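Long-range contacts in thiosulfate sulfurtransferase (Pseudomonas aeruginosa, PDB 1YT8), which probably transfers sulfur from thiosulfate to cyanide, as a sulfurtransferase built from four rhodanese-like domains: residues Arg394-Thr399 against Tyr433-Gly438; Val415-Leu420 against Arg444-Glu449. All coordinates share one frame; numbering follows the deposited sequence.

Contact 1: Arg394-Thr399 against Tyr433-Gly438; sequences RVLDFT and YVLTCG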
loop_
_atom_site.group_PDB
_atom_site.type_symbol
_atom_site.label_atom_id
_atom_site.label_comp_id
_atom_site.label_asym_id
_atom_site.label_seq_id
_atom_site.Cartn_x
_atom_site.Cartn_y
_atom_site.Cartn_z
ATOM N N ARG A 394 -29.164 -10.442 -14.908
ATOM C CA ARG A 394 -27.754 -10.141 -15.131
ATOM C C ARG A 394 -27.045 -9.918 -13.800
ATOM O O ARG A 394 -27.442 -9.066 -12.998
ATOM C CB ARG A 394 -27.591 -8.899 -16.013
ATOM C CG ARG A 394 -26.134 -8.468 -16.212
ATOM C CD ARG A 394 -25.316 -9.560 -16.904
ATOM N NE ARG A 394 -25.616 -9.648 -18.329
ATOM C CZ ARG A 394 -25.203 -10.629 -19.128
ATOM N NH1 ARG A 394 -24.468 -11.622 -18.648
ATOM N NH2 ARG A 394 -25.517 -10.606 -20.414
ATOM N N VAL A 395 -26.006 -10.705 -13.559
ATOM C CA VAL A 395 -25.238 -10.582 -12.329
ATOM C C VAL A 395 -23.934 -9.861 -12.637
ATOM O O VAL A 395 -23.183 -10.275 -13.517
ATOM C CB VAL A 395 -24.916 -11.964 -11.729
ATOM C CG1 VAL A 395 -24.029 -11.806 -10.497
ATOM C CG2 VAL A 395 -26.211 -12.682 -11.359
ATOM N N LEU A 396 -23.683 -8.773 -11.915
ATOM C CA LEU A 396 -22.470 -7.984 -12.087
ATOM C C LEU A 396 -21.586 -8.165 -10.857
ATOM O O LEU A 396 -22.040 -7.963 -9.730
ATOM C CB LEU A 396 -22.824 -6.502 -12.251
ATOM C CG LEU A 396 -23.783 -6.154 -13.389
ATOM C CD1 LEU A 396 -23.941 -4.637 -13.470
ATOM C CD2 LEU A 396 -23.248 -6.713 -14.707
ATOM N N ASP A 397 -20.328 -8.540 -11.081
ATOM C CA ASP A 397 -19.370 -8.769 -9.999
ATOM C C ASP A 397 -18.366 -7.613 -9.934
ATOM O O ASP A 397 -17.618 -7.382 -10.881
ATOM C CB ASP A 397 -18.622 -10.084 -10.249
ATOM C CG ASP A 397 -17.968 -10.637 -8.996
ATOM O OD1 ASP A 397 -17.718 -9.857 -8.050
ATOM O OD2 ASP A 397 -17.694 -11.858 -8.965
ATOM N N PHE A 398 -18.345 -6.908 -8.807
ATOM C CA PHE A 398 -17.456 -5.763 -8.614
ATOM C C PHE A 398 -16.146 -6.069 -7.887
ATOM O O PHE A 398 -15.321 -5.170 -7.691
ATOM C CB PHE A 398 -18.207 -4.661 -7.859
ATOM C CG PHE A 398 -19.293 -4.011 -8.667
ATOM C CD1 PHE A 398 -19.047 -2.835 -9.369
ATOM C CD2 PHE A 398 -20.551 -4.596 -8.762
ATOM C CE1 PHE A 398 -20.038 -2.251 -10.156
ATOM C CE2 PHE A 398 -21.550 -4.020 -9.550
ATOM C CZ PHE A 398 -21.291 -2.847 -10.247
ATOM N N THR A 399 -15.949 -7.319 -7.475
ATOM C CA THR A 399 -14.713 -7.674 -6.778
ATOM C C THR A 399 -13.531 -7.496 -7.737
ATOM O O THR A 399 -13.724 -7.341 -8.940
ATOM C CB THR A 399 -14.747 -9.134 -6.270
ATOM O OG1 THR A 399 -13.664 -9.349 -5.355
ATOM C CG2 THR A 399 -14.618 -10.109 -7.427
ATOM N N TYR A 433 -31.102 -6.653 -12.590
ATOM C CA TYR A 433 -29.685 -6.778 -12.271
ATOM C C TYR A 433 -29.490 -7.112 -10.803
ATOM O O TYR A 433 -30.233 -6.637 -9.944
ATOM C CB TYR A 433 -28.953 -5.464 -12.551
ATOM C CG TYR A 433 -28.853 -5.079 -14.004
ATOM C CD1 TYR A 433 -27.754 -5.461 -14.775
ATOM C CD2 TYR A 433 -29.845 -4.309 -14.605
ATOM C CE1 TYR A 433 -27.647 -5.078 -16.110
ATOM C CE2 TYR A 433 -29.751 -3.926 -15.936
ATOM C CZ TYR A 433 -28.651 -4.311 -16.683
ATOM O OH TYR A 433 -28.570 -3.929 -17.999
ATOM N N VAL A 434 -28.482 -7.929 -10.524
ATOM C CA VAL A 434 -28.139 -8.297 -9.162
ATOM C C VAL A 434 -26.645 -8.004 -9.048
ATOM O O VAL A 434 -25.845 -8.530 -9.821
ATOM C CB VAL A 434 -28.398 -9.788 -8.881
ATOM C CG1 VAL A 434 -27.936 -10.128 -7.465
ATOM C CG2 VAL A 434 -29.888 -10.096 -9.031
ATOM N N LEU A 435 -26.278 -7.149 -8.100
ATOM C CA LEU A 435 -24.877 -6.774 -7.928
ATOM C C LEU A 435 -24.221 -7.518 -6.769
ATOM O O LEU A 435 -24.846 -7.754 -5.735
ATOM C CB LEU A 435 -24.768 -5.264 -7.697
ATOM C CG LEU A 435 -25.679 -4.369 -8.553
ATOM C CD1 LEU A 435 -25.331 -2.915 -8.271
ATOM C CD2 LEU A 435 -25.517 -4.679 -10.037
ATOM N N THR A 436 -22.956 -7.882 -6.944
ATOM C CA THR A 436 -22.234 -8.590 -5.898
ATOM C C THR A 436 -20.757 -8.210 -5.881
ATOM O O THR A 436 -20.267 -7.495 -6.750
ATOM C CB THR A 436 -22.341 -10.128 -6.087
ATOM O OG1 THR A 436 -21.826 -10.798 -4.928
ATOM C CG2 THR A 436 -21.539 -10.576 -7.306
ATOM N N CYS A 437 -20.074 -8.689 -4.852
ATOM C CA CYS A 437 -18.641 -8.508 -4.667
ATOM C C CYS A 437 -18.343 -9.410 -3.481
ATOM O O CYS A 437 -19.220 -10.165 -3.051
ATOM C CB CYS A 437 -18.266 -7.043 -4.379
ATOM S SG CYS A 437 -18.840 -6.331 -2.825
ATOM N N GLY A 438 -17.125 -9.351 -2.955
ATOM C CA GLY A 438 -16.780 -10.207 -1.834
ATOM C C GLY A 438 -17.814 -10.277 -0.723
ATOM O O GLY A 438 -18.274 -11.361 -0.356
HETATM O O HOH W 1 -14.751 -8.008 -3.128
#
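Strands R394-D397 and Y433-T436 are parallel neighbours in the five-stranded sheet of the last rhodanese-like domain, a worked example of how a central strand pair sets up the loops at its C-terminal end. Their axes approach to 4.8 Å and are inclined by 21°. V434 N bonds to R394 O, L396 N to V434 O and T436 N to L396 O. A fourth bond, F398 N to T436 O at 2.9 Å and nearly straight (173°), carries the pairing beyond the last bridge.

R394, L396, Y433 and L435 share one face of the sheet. R394 has CG anti to its amide nitrogen (chi1 176°), which lays CG 3.7 Å from Y433 CD1; the chain then bends twice and takes the guanidinium away to L427 O. L396 and L435 lie side by side and point the same way, L396 CD1 3.8 Å from L435 CD2, with L424 and V447 from the flanking helices packed on them. F398 crosses L435, its CE2 3.9 Å from L435 CB, while T436 O lies in the plane of the F398 ring, at its edge, 3.5 Å from F398 CD2.

On the other face T436 CG2 packs against the D397 side chain, and T436 OG1 turns to T465. D397 OD1 accepts T399 N at 3.1 Å from above the carboxylate plane, an Asx turn. A water joins T399 OG1, which also meets N403, to G438 N at 2.7 Å.

C437, directly after its strand, probably corresponds to C193, which follows the equivalent strand of the second domain and lines the sulfite pocket there. Four backbone bonds hold the strands in register, and the Asx turn and water bridge continue the link into the loops that follow.

Contact 2: Val415-Leu420 against Arg444-Glu449; sequences VLRSQL and RFAVAE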
loop_
_atom_site.group_PDB
_atom_site.type_symbol
_atom_site.label_atom_id
_atom_site.label_comp_id
_atom_site.label_asym_id
_atom_site.label_seq_id
_atom_site.Cartn_x
_atom_site.Cartn_y
_atom_site.Cartn_z
ATOM N N VAL A 415 -16.996 -6.521 -13.855
ATOM C CA VAL A 415 -17.060 -5.145 -14.327
ATOM C C VAL A 415 -16.233 -4.195 -13.472
ATOM O O VAL A 415 -15.879 -4.503 -12.331
ATOM C CB VAL A 415 -18.513 -4.604 -14.313
ATOM C CG1 VAL A 415 -19.406 -5.449 -15.207
ATOM C CG2 VAL A 415 -19.045 -4.605 -12.891
ATOM N N LEU A 416 -15.931 -3.043 -14.052
ATOM C CA LEU A 416 -15.211 -1.972 -13.382
ATOM C C LEU A 416 -16.303 -0.971 -13.042
ATOM O O LEU A 416 -17.065 -0.566 -13.919
ATOM C CB LEU A 416 -14.215 -1.300 -14.328
ATOM C CG LEU A 416 -12.870 -1.967 -14.604
ATOM C CD1 LEU A 416 -12.113 -1.154 -15.650
ATOM C CD2 LEU A 416 -12.071 -2.062 -13.307
ATOM N N ARG A 417 -16.392 -0.571 -11.784
ATOM C CA ARG A 417 -17.413 0.388 -11.405
ATOM C C ARG A 417 -17.226 1.705 -12.156
ATOM O O ARG A 417 -18.195 2.410 -12.440
ATOM C CB ARG A 417 -17.374 0.643 -9.898
ATOM C CG ARG A 417 -18.445 1.615 -9.436
ATOM C CD ARG A 417 -18.359 1.870 -7.954
ATOM N NE ARG A 417 -19.236 2.960 -7.543
ATOM C CZ ARG A 417 -19.025 3.715 -6.472
ATOM N NH1 ARG A 417 -17.963 3.491 -5.706
ATOM N NH2 ARG A 417 -19.862 4.702 -6.175
ATOM N N SER A 418 -15.976 2.014 -12.492
ATOM C CA SER A 418 -15.634 3.250 -13.193
ATOM C C SER A 418 -15.996 3.254 -14.674
ATOM O O SER A 418 -15.922 4.293 -15.326
ATOM C CB SER A 418 -14.134 3.538 -13.045
ATOM O OG SER A 418 -13.356 2.541 -13.688
ATOM N N GLN A 419 -16.385 2.095 -15.200
ATOM C CA GLN A 419 -16.750 1.979 -16.609
ATOM C C GLN A 419 -18.065 1.222 -16.785
ATOM O O GLN A 419 -18.208 0.407 -17.700
ATOM C CB GLN A 419 -15.630 1.265 -17.379
ATOM C CG GLN A 419 -14.307 2.023 -17.377
ATOM C CD GLN A 419 -13.237 1.366 -18.232
ATOM O OE1 GLN A 419 -13.540 0.612 -19.160
ATOM N NE2 GLN A 419 -11.978 1.669 -17.937
ATOM N N LEU A 420 -19.030 1.512 -15.918
ATOM C CA LEU A 420 -20.322 0.842 -15.969
ATOM C C LEU A 420 -21.138 1.108 -17.232
ATOM O O LEU A 420 -21.817 0.209 -17.728
ATOM C CB LEU A 420 -21.153 1.205 -14.735
ATOM C CG LEU A 420 -20.798 0.470 -13.438
ATOM C CD1 LEU A 420 -21.580 1.064 -12.280
ATOM C CD2 LEU A 420 -21.113 -1.020 -13.591
ATOM N N ARG A 444 -22.850 -2.298 -3.183
ATOM C CA ARG A 444 -23.903 -1.450 -2.628
ATOM C C ARG A 444 -23.767 -0.000 -3.097
ATOM O O ARG A 444 -24.761 0.666 -3.377
ATOM C CB ARG A 444 -23.877 -1.499 -1.091
ATOM C CG ARG A 444 -24.928 -0.609 -0.418
ATOM C CD ARG A 444 -24.841 -0.670 1.106
ATOM N NE ARG A 444 -25.354 -1.922 1.669
ATOM C CZ ARG A 444 -26.644 -2.189 1.859
ATOM N NH1 ARG A 444 -27.572 -1.293 1.538
ATOM N NH2 ARG A 444 -27.012 -3.353 2.379
ATOM N N PHE A 445 -22.533 0.490 -3.181
ATOM C CA PHE A 445 -22.291 1.861 -3.618
ATOM C C PHE A 445 -22.543 2.048 -5.109
ATOM O O PHE A 445 -22.623 3.180 -5.594
ATOM C CB PHE A 445 -20.852 2.272 -3.282
ATOM C CG PHE A 445 -20.649 2.627 -1.839
ATOM C CD1 PHE A 445 -21.000 3.888 -1.364
ATOM C CD2 PHE A 445 -20.142 1.692 -0.943
ATOM C CE1 PHE A 445 -20.850 4.211 -0.017
ATOM C CE2 PHE A 445 -19.989 2.007 0.404
ATOM C CZ PHE A 445 -20.345 3.271 0.867
ATOM N N ALA A 446 -22.683 0.939 -5.831
ATOM C CA ALA A 446 -22.906 0.985 -7.271
ATOM C C ALA A 446 -24.366 0.850 -7.694
ATOM O O ALA A 446 -24.696 1.067 -8.861
ATOM C CB ALA A 446 -22.070 -0.099 -7.957
ATOM N N VAL A 447 -25.238 0.494 -6.756
ATOM C CA VAL A 447 -26.652 0.317 -7.074
ATOM C C VAL A 447 -27.282 1.520 -7.777
ATOM O O VAL A 447 -27.899 1.373 -8.834
ATOM C CB VAL A 447 -27.473 -0.011 -5.800
ATOM C CG1 VAL A 447 -28.963 -0.078 -6.133
ATOM C CG2 VAL A 447 -27.008 -1.342 -5.221
ATOM N N ALA A 448 -27.124 2.707 -7.198
ATOM C CA ALA A 448 -27.706 3.914 -7.773
ATOM C C ALA A 448 -27.288 4.169 -9.218
ATOM O O ALA A 448 -28.116 4.555 -10.049
ATOM C CB ALA A 448 -27.363 5.129 -6.906
ATOM N N GLU A 449 -26.012 3.960 -9.525
ATOM C CA GLU A 449 -25.532 4.183 -10.883
ATOM C C GLU A 449 -26.100 3.159 -11.860
ATOM O O GLU A 449 -26.486 3.502 -12.975
ATOM C CB GLU A 449 -24.003 4.145 -10.948
ATOM C CG GLU A 449 -23.494 4.663 -12.284
ATOM C CD GLU A 449 -21.986 4.712 -12.398
ATOM O OE1 GLU A 449 -21.289 4.710 -11.361
ATOM O OE2 GLU A 449 -21.500 4.772 -13.546
HETATM O O HOH W 2 -19.082 4.306 -14.218
HETATM O O HOH W 3 -21.567 3.905 -8.745
HETATM O O HOH W 4 -18.750 5.256 -10.945
#
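The irregular V415-Q419 segment brings R417 alongside A446 of helix 441-454, their CA atoms 6.9 Å apart, before Q419, at the N-cap position of the helix that begins at L420. From there R417 reaches across the other helix with CG anti to the backbone N (chi1 -179°) and the chain extended as far as NE, so that the guanidinium arrives beside F445 and A446. F445 CB sits over one guanidinium face, offset toward its rim. F445 O is 3.2 Å from R417 NH2, but at an angle too poor for a hydrogen bond.

The polar link across the contact goes through water instead. R417 NE donates to a water at 2.8 Å that lies in the guanidinium plane at its edge, and this water donates in turn to E449 OE1 at 2.8 Å and, weakly, to F445 O. A second water lies 2.6 Å from E449 OE2, close to R417 O, and accepts L420 N in a longer bond of 3.3 Å. Next to these waters L420 crosses the E449 side chain obliquely, with L420 CD1 3.7 Å from E449 CD; V450 and L453 also pack on L420.

Both charges have direct partners in the first rhodanese-like domain: R417 NH1 forms a salt bridge with E52, and E449 OE1 one with R82. R417 and E449 themselves remain apart, NE to OE1 4.7 Å.

Opposite charges here are joined through solvent rather than directly; each keeps its direct partner in the first domain, and the water spans the gap between them. The carboxylates of E52 and E449 would be expected to stabilise the guanidinium, and partly to offset the closeness of R417 to the like-charged R82.

Overall arrangement
Along the chain the segments come in the order 394-399, 415-420, 433-438 and 444-449, so the two contacts cross rather than nest. Contact 1 closes a loop of 33 residues that holds strand 413-414 and helix 420-427; contact 2 closes one of 23 that holds most of that helix and strand 432-436. Their centres lie 9 Å apart. D397 O probably accepts V415 N, while F398 packs on both V415 and A446, and L435 on V447, so the sheet of contact 1 rests on the helix of contact 2. Both tie the sheet of the last domain to helices 420-427 and 441-454 on one of its faces, where loop 415-420 and helix 441-454 also meet the first domain.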